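PDB 4K2P: T-lymphoma invasion and metastasis-inducing protein 1, which probably activates Rac-type small GTPases as a guanine nucleotide exchange factor, its PH-CC-Ex region serving in phosphoinositide and protein-protein binding. Local coordinates for residues T7-G12 and I113-S118. The protein carries 5 engineered substitutions. Residues are numbered along the deposited sequence; the frame is centred on the assembly and turned at random.
Sequences TVRKAG and ITAIHS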
ATOM      1  N   THR A   7      21.457  -1.222   9.823  1.00 55.34           N
ATOM      2  CA  THR A   7      21.608  -0.006  10.615  1.00 55.69           C
ATOM      3  C   THR A   7      20.445   0.947  10.318  1.00 49.89           C
ATOM      4  O   THR A   7      19.291   0.501  10.249  1.00 49.54           O
ATOM      5  CB  THR A   7      22.969   0.675  10.324  1.00 60.36           C
ATOM      6  OG1 THR A   7      23.067   0.990   8.928  1.00 59.82           O
ATOM      7  CG2 THR A   7      24.125  -0.245  10.708  1.00 66.19           C
ATOM      8  N   VAL A   8      20.727   2.234  10.097  1.00 45.56           N
ATOM      9  CA  VAL A   8      19.681   3.178   9.699  1.00 37.66           C
ATOM     10  C   VAL A   8      19.782   3.500   8.207  1.00 35.15           C
ATOM     11  O   VAL A   8      20.798   3.999   7.743  1.00 37.19           O
ATOM     12  CB  VAL A   8      19.781   4.485  10.526  1.00 41.24           C
ATOM     13  CG1 VAL A   8      18.818   5.549  10.016  1.00 36.45           C
ATOM     14  CG2 VAL A   8      19.495   4.201  11.989  1.00 43.87           C
ATOM     15  N   ARG A   9      18.706   3.242   7.469  1.00 31.86           N
ATOM     16  CA  ARG A   9      18.664   3.534   6.042  1.00 31.47           C
ATOM     17  C   ARG A   9      18.306   4.998   5.814  1.00 28.50           C
ATOM     18  O   ARG A   9      18.832   5.645   4.914  1.00 31.61           O
ATOM     19  CB  ARG A   9      17.663   2.618   5.324  1.00 30.30           C
ATOM     20  CG  ARG A   9      17.600   2.833   3.813  1.00 31.48           C
ATOM     21  CD  ARG A   9      16.503   1.983   3.168  1.00 30.07           C
ATOM     22  NE  ARG A   9      16.807   0.546   3.190  1.00 32.91           N
ATOM     23  CZ  ARG A   9      17.368  -0.137   2.196  1.00 36.25           C
ATOM     24  NH1 ARG A   9      17.708   0.468   1.066  1.00 38.31           N
ATOM     25  NH2 ARG A   9      17.595  -1.439   2.330  1.00 39.15           N
ATOM     26  N   LYS A  10      17.408   5.506   6.645  1.00 26.13           N
ATOM     27  CA  LYS A  10      16.901   6.873   6.526  1.00 27.61           C
ATOM     28  C   LYS A  10      16.289   7.286   7.855  1.00 27.18           C
ATOM     29  O   LYS A  10      15.568   6.511   8.466  1.00 23.48           O
ATOM     30  CB  LYS A  10      15.856   6.974   5.405  1.00 27.17           C
ATOM     31  CG  LYS A  10      15.206   8.339   5.238  1.00 27.74           C
ATOM     32  CD  LYS A  10      16.187   9.342   4.674  1.00 31.98           C
ATOM     33  CE  LYS A  10      15.511  10.657   4.307  1.00 32.27           C
ATOM     34  NZ  LYS A  10      16.543  11.650   3.928  1.00 35.93           N
ATOM     35  N   ALA A  11      16.564   8.510   8.297  1.00 28.87           N
ATOM     36  CA  ALA A  11      15.977   9.017   9.533  1.00 27.51           C
ATOM     37  C   ALA A  11      15.776  10.530   9.444  1.00 28.12           C
ATOM     38  O   ALA A  11      16.583  11.224   8.836  1.00 29.45           O
ATOM     39  CB  ALA A  11      16.860   8.661  10.721  1.00 28.58           C
ATOM     40  N   GLY A  12      14.703  11.036  10.050  1.00 25.64           N
ATOM     41  CA  GLY A  12      14.440  12.462  10.037  1.00 28.08           C
ATOM     42  C   GLY A  12      13.253  12.850  10.895  1.00 25.84           C
ATOM     43  O   GLY A  12      12.476  12.006  11.310  1.00 24.84           O
ATOM     44  N   ILE A 113      10.085   8.342   0.223  1.00 22.15           N
ATOM     45  CA  ILE A 113       9.378   7.351  -0.577  1.00 23.68           C
ATOM     46  C   ILE A 113      10.385   6.342  -1.120  1.00 23.60           C
ATOM     47  O   ILE A 113      10.150   5.139  -1.090  1.00 23.01           O
ATOM     48  CB  ILE A 113       8.586   8.003  -1.733  1.00 25.20           C
ATOM     49  CG1 ILE A 113       7.386   8.765  -1.160  1.00 24.87           C
ATOM     50  CG2 ILE A 113       8.095   6.939  -2.718  1.00 27.94           C
ATOM     51  CD1 ILE A 113       6.539   9.473  -2.181  1.00 26.63           C
ATOM     52  N   THR A 114      11.526   6.843  -1.569  1.00 26.21           N
ATOM     53  CA  THR A 114      12.563   6.007  -2.145  1.00 26.80           C
ATOM     54  C   THR A 114      13.127   5.058  -1.099  1.00 26.53           C
ATOM     55  O   THR A 114      13.302   3.877  -1.374  1.00 28.41           O
ATOM     56  CB  THR A 114      13.684   6.861  -2.740  1.00 27.83           C
ATOM     57  OG1 THR A 114      13.188   7.522  -3.905  1.00 27.93           O
ATOM     58  CG2 THR A 114      14.887   6.017  -3.141  1.00 30.14           C
ATOM     59  N   ALA A 115      13.370   5.560   0.106  1.00 25.03           N
ATOM     60  CA  ALA A 115      13.994   4.759   1.154  1.00 24.93           C
ATOM     61  C   ALA A 115      13.057   3.650   1.631  1.00 25.20           C
ATOM     62  O   ALA A 115      13.487   2.517   1.844  1.00 25.04           O
ATOM     63  CB  ALA A 115      14.406   5.634   2.321  1.00 26.70           C
ATOM     64  N   ILE A 116      11.777   3.966   1.790  1.00 22.63           N
ATOM     65  CA  ILE A 116      10.842   2.983   2.324  1.00 23.88           C
ATOM     66  C   ILE A 116      10.585   1.891   1.290  1.00 22.44           C
ATOM     67  O   ILE A 116      10.549   0.713   1.633  1.00 23.70           O
ATOM     68  CB  ILE A 116       9.525   3.624   2.762  1.00 24.81           C
ATOM     69  CG1 ILE A 116       9.775   4.547   3.956  1.00 25.58           C
ATOM     70  CG2 ILE A 116       8.510   2.553   3.165  1.00 27.95           C
ATOM     71  CD1 ILE A 116       8.650   5.515   4.245  1.00 25.66           C
ATOM     72  N   HIS A 117      10.439   2.281   0.028  1.00 21.16           N
ATOM     73  CA  HIS A 117      10.187   1.330  -1.047  1.00 23.07           C
ATOM     74  C   HIS A 117      11.404   0.446  -1.272  1.00 25.72           C
ATOM     75  O   HIS A 117      11.272  -0.725  -1.604  1.00 28.49           O
ATOM     76  CB  HIS A 117       9.822   2.060  -2.341  1.00 21.17           C
ATOM     77  CG  HIS A 117       8.404   2.523  -2.379  1.00 18.37           C
ATOM     78  ND1 HIS A 117       7.920   3.378  -3.341  1.00 18.95           N
ATOM     79  CD2 HIS A 117       7.366   2.245  -1.561  1.00 18.08           C
ATOM     80  CE1 HIS A 117       6.642   3.613  -3.112  1.00 19.21           C
ATOM     81  NE2 HIS A 117       6.279   2.928  -2.043  1.00 19.69           N
ATOM     82  N   SER A 118      12.590   1.011  -1.074  1.00 25.78           N
ATOM     83  CA  SER A 118      13.828   0.252  -1.210  1.00 27.66           C
ATOM     84  C   SER A 118      13.899  -0.821  -0.146  1.00 25.38           C
ATOM     85  O   SER A 118      14.326  -1.936  -0.406  1.00 24.86           O
ATOM     86  CB  SER A 118      15.047   1.167  -1.113  1.00 32.82           C
ATOM     87  OG  SER A 118      15.205   1.917  -2.302  1.00 37.18           O
TER
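Arg9, just ahead of Lys10 in the chain, lays its side chain along the flank of helix 106-128, against Ala115 and Ser118. From CB the chain runs outward almost fully extended: CG lies opposite the backbone N across the first torsion (chi1 -178°), and the next torsion is extended as well. Arg9 CD is thereby carried to the backbone of the helix, 3.3 Å from Ala115 O. At chi3 (-69°) the chain bends and turns its head along the helix toward the following turn; Arg9 NE remains 4.1 Å from Ala115 O, with no hydrogen bond between them. Arg9 NH1 comes to 3.5 Å from Ser118 CB, and Ser118 C sits over one face of the guanidinium, 4.2 Å above its plane. The Ser118 hydroxyl is committed to its own helix, where Ser118 OG bonds Thr114 O at 2.9 Å; that carbonyl also accepts from Ser118 N, the two donors approaching from opposite faces of its plane. One residue along, Lys10 contributes its aliphatic base, with Lys10 CB 3.7 Å from Ala115 CB. Beyond CG the lysine leads away from 113-118, to a salt bridge with Glu108 and a cation-pi contact with Trp112. The contact is thus van der Waals packing that joins the start of strand 10-23 to the C-terminal helix characteristic of PH domains. Strand 37-44 holds Arg9 and Lys10 through backbone bonds to Leu43, Ala119 and Thr122 extend the helical surface under Arg9, and helix 168-203 meets Ser118 through Leu202.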